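Local coordinates for PrgB (Enterococcus faecalis, PDB 6EVU), which promotes cell aggregation, biofilm formation and conjugation by binding and compacting DNA, this chain being the adhesin domain of the longer surface protein, at residues N201-L204 and G209-E212; S257-V262 and A267-G272. All coordinates share one frame; numbering follows the deposited sequence.

Contact 1 of 2, residues N201-L204 and G209-E212. With TRS (2-amino-2-hydroxymethyl-propane-1,3-diol), chain C.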
loop_
_atom_site.group_PDB
_atom_site.type_symbol
_atom_site.label_atom_id
_atom_site.label_comp_id
_atom_site.label_asym_id
_atom_site.label_seq_id
_atom_site.Cartn_x
_atom_site.Cartn_y
_atom_site.Cartn_z
ATOM N N ASN A 201 1.386 9.007 4.348
ATOM C CA ASN A 201 1.687 9.989 5.378
ATOM C C ASN A 201 3.160 9.908 5.785
ATOM O O ASN A 201 3.837 8.891 5.609
ATOM C CB ASN A 201 0.845 9.767 6.635
ATOM C CG ASN A 201 1.070 8.372 7.255
ATOM O OD1 ASN A 201 0.747 7.359 6.641
ATOM N ND2 ASN A 201 1.671 8.326 8.438
ATOM N N SER A 202 3.637 10.985 6.399
ATOM C CA SER A 202 5.028 11.082 6.807
ATOM C C SER A 202 5.155 11.997 8.011
ATOM O O SER A 202 4.523 13.061 8.073
ATOM C CB SER A 202 5.912 11.611 5.687
ATOM O OG SER A 202 7.228 11.762 6.174
ATOM N N SER A 203 5.978 11.568 8.963
ATOM C CA SER A 203 6.301 12.328 10.156
ATOM C C SER A 203 7.798 12.618 10.222
ATOM O O SER A 203 8.321 12.962 11.282
ATOM C CB SER A 203 5.835 11.558 11.389
ATOM O OG SER A 203 6.533 10.320 11.455
ATOM N N LEU A 204 8.486 12.513 9.085
ATOM C CA LEU A 204 9.943 12.537 9.044
ATOM C C LEU A 204 10.493 13.901 9.444
ATOM O O LEU A 204 10.041 14.941 8.954
ATOM C CB LEU A 204 10.438 12.202 7.642
ATOM C CG LEU A 204 10.474 10.718 7.264
ATOM C CD1 LEU A 204 10.704 10.657 5.781
ATOM C CD2 LEU A 204 11.572 9.972 8.032
ATOM N N GLY A 209 10.974 10.186 13.263
ATOM C CA GLY A 209 9.763 9.994 12.494
ATOM C C GLY A 209 9.939 8.937 11.401
ATOM O O GLY A 209 10.969 8.254 11.295
ATOM N N HIS A 210 8.911 8.813 10.567
ATOM C CA HIS A 210 8.921 7.783 9.532
ATOM C C HIS A 210 7.996 8.207 8.408
ATOM O O HIS A 210 7.111 9.045 8.599
ATOM C CB HIS A 210 8.507 6.399 10.087
ATOM C CG HIS A 210 7.034 6.207 10.268
ATOM N ND1 HIS A 210 6.373 6.555 11.427
ATOM C CD2 HIS A 210 6.104 5.658 9.453
ATOM C CE1 HIS A 210 5.089 6.255 11.299
ATOM N NE2 HIS A 210 4.899 5.712 10.111
ATOM N N ALA A 211 8.154 7.572 7.245
ATOM C CA ALA A 211 7.245 7.849 6.134
ATOM C C ALA A 211 6.805 6.545 5.483
ATOM O O ALA A 211 7.601 5.613 5.378
ATOM C CB ALA A 211 7.882 8.719 5.053
ATOM N N GLU A 212 5.536 6.507 5.074
ATOM C CA GLU A 212 5.033 5.481 4.152
ATOM C C GLU A 212 5.415 5.873 2.724
ATOM O O GLU A 212 5.385 7.068 2.368
ATOM C CB GLU A 212 3.516 5.294 4.297
ATOM C CG GLU A 212 3.132 5.090 5.736
ATOM C CD GLU A 212 1.767 4.485 5.944
ATOM O OE1 GLU A 212 0.990 4.380 4.970
ATOM O OE2 GLU A 212 1.441 4.170 7.113
HETATM C C TRS C . -2.297 5.305 6.790
HETATM C C1 TRS C . -3.045 6.503 7.444
HETATM C C2 TRS C . -3.261 4.372 6.050
HETATM C C3 TRS C . -1.514 4.513 7.871
HETATM N N TRS C . -1.413 5.883 5.793
HETATM O O1 TRS C . -1.988 7.344 7.896
HETATM O O2 TRS C . -4.062 5.084 5.142
HETATM O O3 TRS C . -1.089 3.281 7.237
#

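Contact 2 of 2, residues S257-V262 and A267-G272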
loop_
_atom_site.group_PDB
_atom_site.type_symbol
_atom_site.label_atom_id
_atom_site.label_comp_id
_atom_site.label_asym_id
_atom_site.label_seq_id
_atom_site.Cartn_x
_atom_site.Cartn_y
_atom_site.Cartn_z
ATOM N N SER A 257 -4.708 15.149 10.445
ATOM C CA SER A 257 -6.129 15.452 10.306
ATOM C C SER A 257 -6.402 16.510 9.232
ATOM O O SER A 257 -7.548 16.630 8.791
ATOM C CB SER A 257 -6.715 15.882 11.659
ATOM O OG SER A 257 -6.084 17.049 12.185
ATOM N N ASP A 258 -5.385 17.242 8.760
ATOM C CA ASP A 258 -5.615 18.261 7.737
ATOM C C ASP A 258 -5.755 17.706 6.327
ATOM O O ASP A 258 -6.101 18.481 5.428
ATOM C CB ASP A 258 -4.480 19.293 7.694
ATOM C CG ASP A 258 -4.411 20.154 8.910
ATOM O OD1 ASP A 258 -5.465 20.644 9.384
ATOM O OD2 ASP A 258 -3.271 20.386 9.360
ATOM N N TRP A 259 -5.462 16.418 6.089
ATOM C CA TRP A 259 -5.475 15.889 4.723
ATOM C C TRP A 259 -5.721 14.377 4.657
ATOM O O TRP A 259 -6.349 13.901 3.709
ATOM C CB TRP A 259 -4.137 16.228 4.033
ATOM C CG TRP A 259 -2.981 15.583 4.705
ATOM C CD1 TRP A 259 -2.264 16.049 5.766
ATOM C CD2 TRP A 259 -2.439 14.302 4.385
ATOM N NE1 TRP A 259 -1.284 15.131 6.117
ATOM C CE2 TRP A 259 -1.380 14.053 5.277
ATOM C CE3 TRP A 259 -2.738 13.363 3.410
ATOM C CZ2 TRP A 259 -0.631 12.870 5.243
ATOM C CZ3 TRP A 259 -1.992 12.154 3.381
ATOM C CH2 TRP A 259 -0.950 11.940 4.286
ATOM N N ASP A 260 -5.235 13.620 5.652
ATOM C CA ASP A 260 -5.117 12.151 5.543
ATOM C C ASP A 260 -6.437 11.502 5.951
ATOM O O ASP A 260 -6.616 10.956 7.039
ATOM C CB ASP A 260 -3.961 11.631 6.375
ATOM C CG ASP A 260 -3.633 10.154 6.057
ATOM O OD1 ASP A 260 -4.293 9.566 5.150
ATOM O OD2 ASP A 260 -2.704 9.612 6.697
ATOM N N ALA A 261 -7.388 11.621 5.051
ATOM C CA ALA A 261 -8.659 10.948 5.186
ATOM C C ALA A 261 -9.106 10.644 3.770
ATOM O O ALA A 261 -8.837 11.421 2.852
ATOM C CB ALA A 261 -9.690 11.804 5.920
ATOM N N VAL A 262 -9.727 9.491 3.588
ATOM C CA VAL A 262 -10.297 9.179 2.293
ATOM C C VAL A 262 -11.419 10.157 1.999
ATOM O O VAL A 262 -12.306 10.383 2.833
ATOM C CB VAL A 262 -10.796 7.732 2.263
ATOM C CG1 VAL A 262 -11.602 7.521 1.004
ATOM C CG2 VAL A 262 -9.624 6.791 2.312
ATOM N N ALA A 267 -6.487 15.286 0.174
ATOM C CA ALA A 267 -5.936 13.942 0.233
ATOM C C ALA A 267 -4.838 13.751 -0.790
ATOM O O ALA A 267 -3.976 12.880 -0.622
ATOM C CB ALA A 267 -7.049 12.907 0.025
ATOM N N TYR A 268 -4.861 14.548 -1.851
ATOM C CA TYR A 268 -3.766 14.550 -2.807
ATOM C C TYR A 268 -2.439 14.905 -2.162
ATOM O O TYR A 268 -1.393 14.612 -2.755
ATOM C CB TYR A 268 -4.079 15.523 -3.960
ATOM C CG TYR A 268 -3.967 17.024 -3.682
ATOM C CD1 TYR A 268 -4.975 17.730 -3.039
ATOM C CD2 TYR A 268 -2.849 17.739 -4.107
ATOM C CE1 TYR A 268 -4.862 19.124 -2.828
ATOM C CE2 TYR A 268 -2.722 19.085 -3.893
ATOM C CZ TYR A 268 -3.726 19.786 -3.253
ATOM O OH TYR A 268 -3.568 21.157 -3.056
ATOM N N PHE A 269 -2.453 15.573 -0.993
ATOM C CA PHE A 269 -1.199 15.919 -0.321
ATOM C C PHE A 269 -0.319 14.691 -0.169
ATOM O O PHE A 269 0.913 14.787 -0.208
ATOM C CB PHE A 269 -1.450 16.522 1.069
ATOM C CG PHE A 269 -1.947 17.955 1.052
ATOM C CD1 PHE A 269 -2.182 18.622 -0.140
ATOM C CD2 PHE A 269 -2.172 18.626 2.241
ATOM C CE1 PHE A 269 -2.636 19.968 -0.143
ATOM C CE2 PHE A 269 -2.620 19.950 2.245
ATOM C CZ PHE A 269 -2.855 20.613 1.052
ATOM N N GLY A 270 -0.931 13.526 0.004
ATOM C CA GLY A 270 -0.132 12.325 0.167
ATOM C C GLY A 270 -0.327 11.273 -0.903
ATOM O O GLY A 270 -0.237 10.075 -0.600
ATOM N N SER A 271 -0.486 11.676 -2.166
ATOM C CA SER A 271 -0.789 10.728 -3.233
ATOM C C SER A 271 0.140 10.874 -4.428
ATOM O O SER A 271 0.840 11.889 -4.622
ATOM C CB SER A 271 -2.233 10.855 -3.699
ATOM O OG SER A 271 -3.096 10.795 -2.587
ATOM N N GLY A 272 0.123 9.819 -5.231
ATOM C CA GLY A 272 0.687 9.813 -6.563
ATOM C C GLY A 272 -0.209 8.954 -7.429
ATOM O O GLY A 272 -1.224 8.430 -6.962
#

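Contact 1 of 2, residues N201-L204 and G209-E212
Asn201 sets its carbonyl oxygen over the face of the Glu212 carboxylate, OD1 3.1 Å from Glu212 CD, with ND2 turned away. OD1 and both carboxylate oxygens are acceptors and do not bond, so a shared donor is probably needed; the amine of a bound Tris supplies it, its N donating to Asn201 OD1 at 2.8 Å and to Glu212 OE1, while Tris O3 donates to Glu212 OE2. Asn201 CG lies between the backbone N and the carbonyl carbon (chi1 59°), and its ND2 is hydrogen-bonded to Asp246 OD2. The backbones run roughly antiparallel, their end-to-end directions 145° apart, and meet in a single beta bridge between Ser202 and Ala211. Glu212 N donates to Asn201 O almost in line with the carbonyl, and Ser203 N donates to His210 O at 2.8 Å. Farther along, Ser203 OG takes the N-H of His210 at 3.0 Å, a side chain standing in for a backbone acceptor. Gly209, at positive phi (78°), brings CA within 3.5 Å of Ser203 O in a CA-H...O contact; its own buried O has no partner in the model. Ser202 OG is hydrogen-bonded to the carbonyl of Ser241 and also accepts the N-H of Leu204 at 3.3 Å, an ST turn. Leu204 CD1 presses tightly on Ala211 CB at 3.5 Å. Tris probably came from the crystallisation liquor, yet its site, completed by Ser199 OG, Asp260 OD2 and the backbone N of Trp301, has acceptors in Asn201 OD1, Glu212 and Asp260 that probably suit a cationic amine.

Contact 2 of 2, residues S257-V262 and A267-G272
The Trp259 indole has a different neighbour on each face: Phe269 CB lies 3.7 Å above one, offset toward the rim, and Asp260 CB lies over the opposite one, also toward the rim. At the rim of the six-membered ring, Trp259 CZ3 comes within 3.7 Å of Gly270 CA, occupying the side of the backbone where other residues carry a beta carbon. The Phe269 ring meets Trp259 CB through CD2 at 3.6 Å, and its plane is inclined 41° to the indole's five-membered ring, an oblique pairing. Tyr268 CE2 touches the Phe269 edge in plane, while Phe269 CD1 sits over the centre of the Tyr268 ring. Both segments belong to the long connection between strands 239-240 and 272-276 of the GbpC-type adhesin domain. The one carrying Trp259 makes an inverse gamma turn centred on Asp260, with Ala261 N bonded to Trp259 O at 2.8 Å. The 3-10 segment 267-269 is closed at Ala267 O, which accepts Gly270 N and Ser271 OG (3.0 Å) from opposite faces of the carbonyl plane; Ser271 OG is also hydrogen-bonded to Asn309. No hydrogen bond crosses between the segments; Ala267 CA makes a CA-H...O contact with Trp259 O at 3.5 Å. Trp259 NE1 is satisfied by the carbonyl of Ile245.

How the contacts relate
Leaving strand 193-197, the chain first reaches contact 1, where 201-204 and 209-212 close a short loop of four intervening residues; the second segment already enters strand 211-215, which pairs antiparallel with 280-287. Much later, past strand 239-240, contact 2 closes a second four-residue loop between 257-262 and 267-272 and feeds strand 272-276. The two loops follow in series, neither nesting nor crossing. In space their centres lie 13 Å apart and they touch: Asn201 CA packs on Trp259 CH2 at 3.5 Å. Backbone hydrogen bonds of Gly270 with Leu200 and Gly272 with Leu197, and one from Asp260 OD1 to Ser199 OG, pin contact 2 beside the end of strand 193-197 and the start of contact 1.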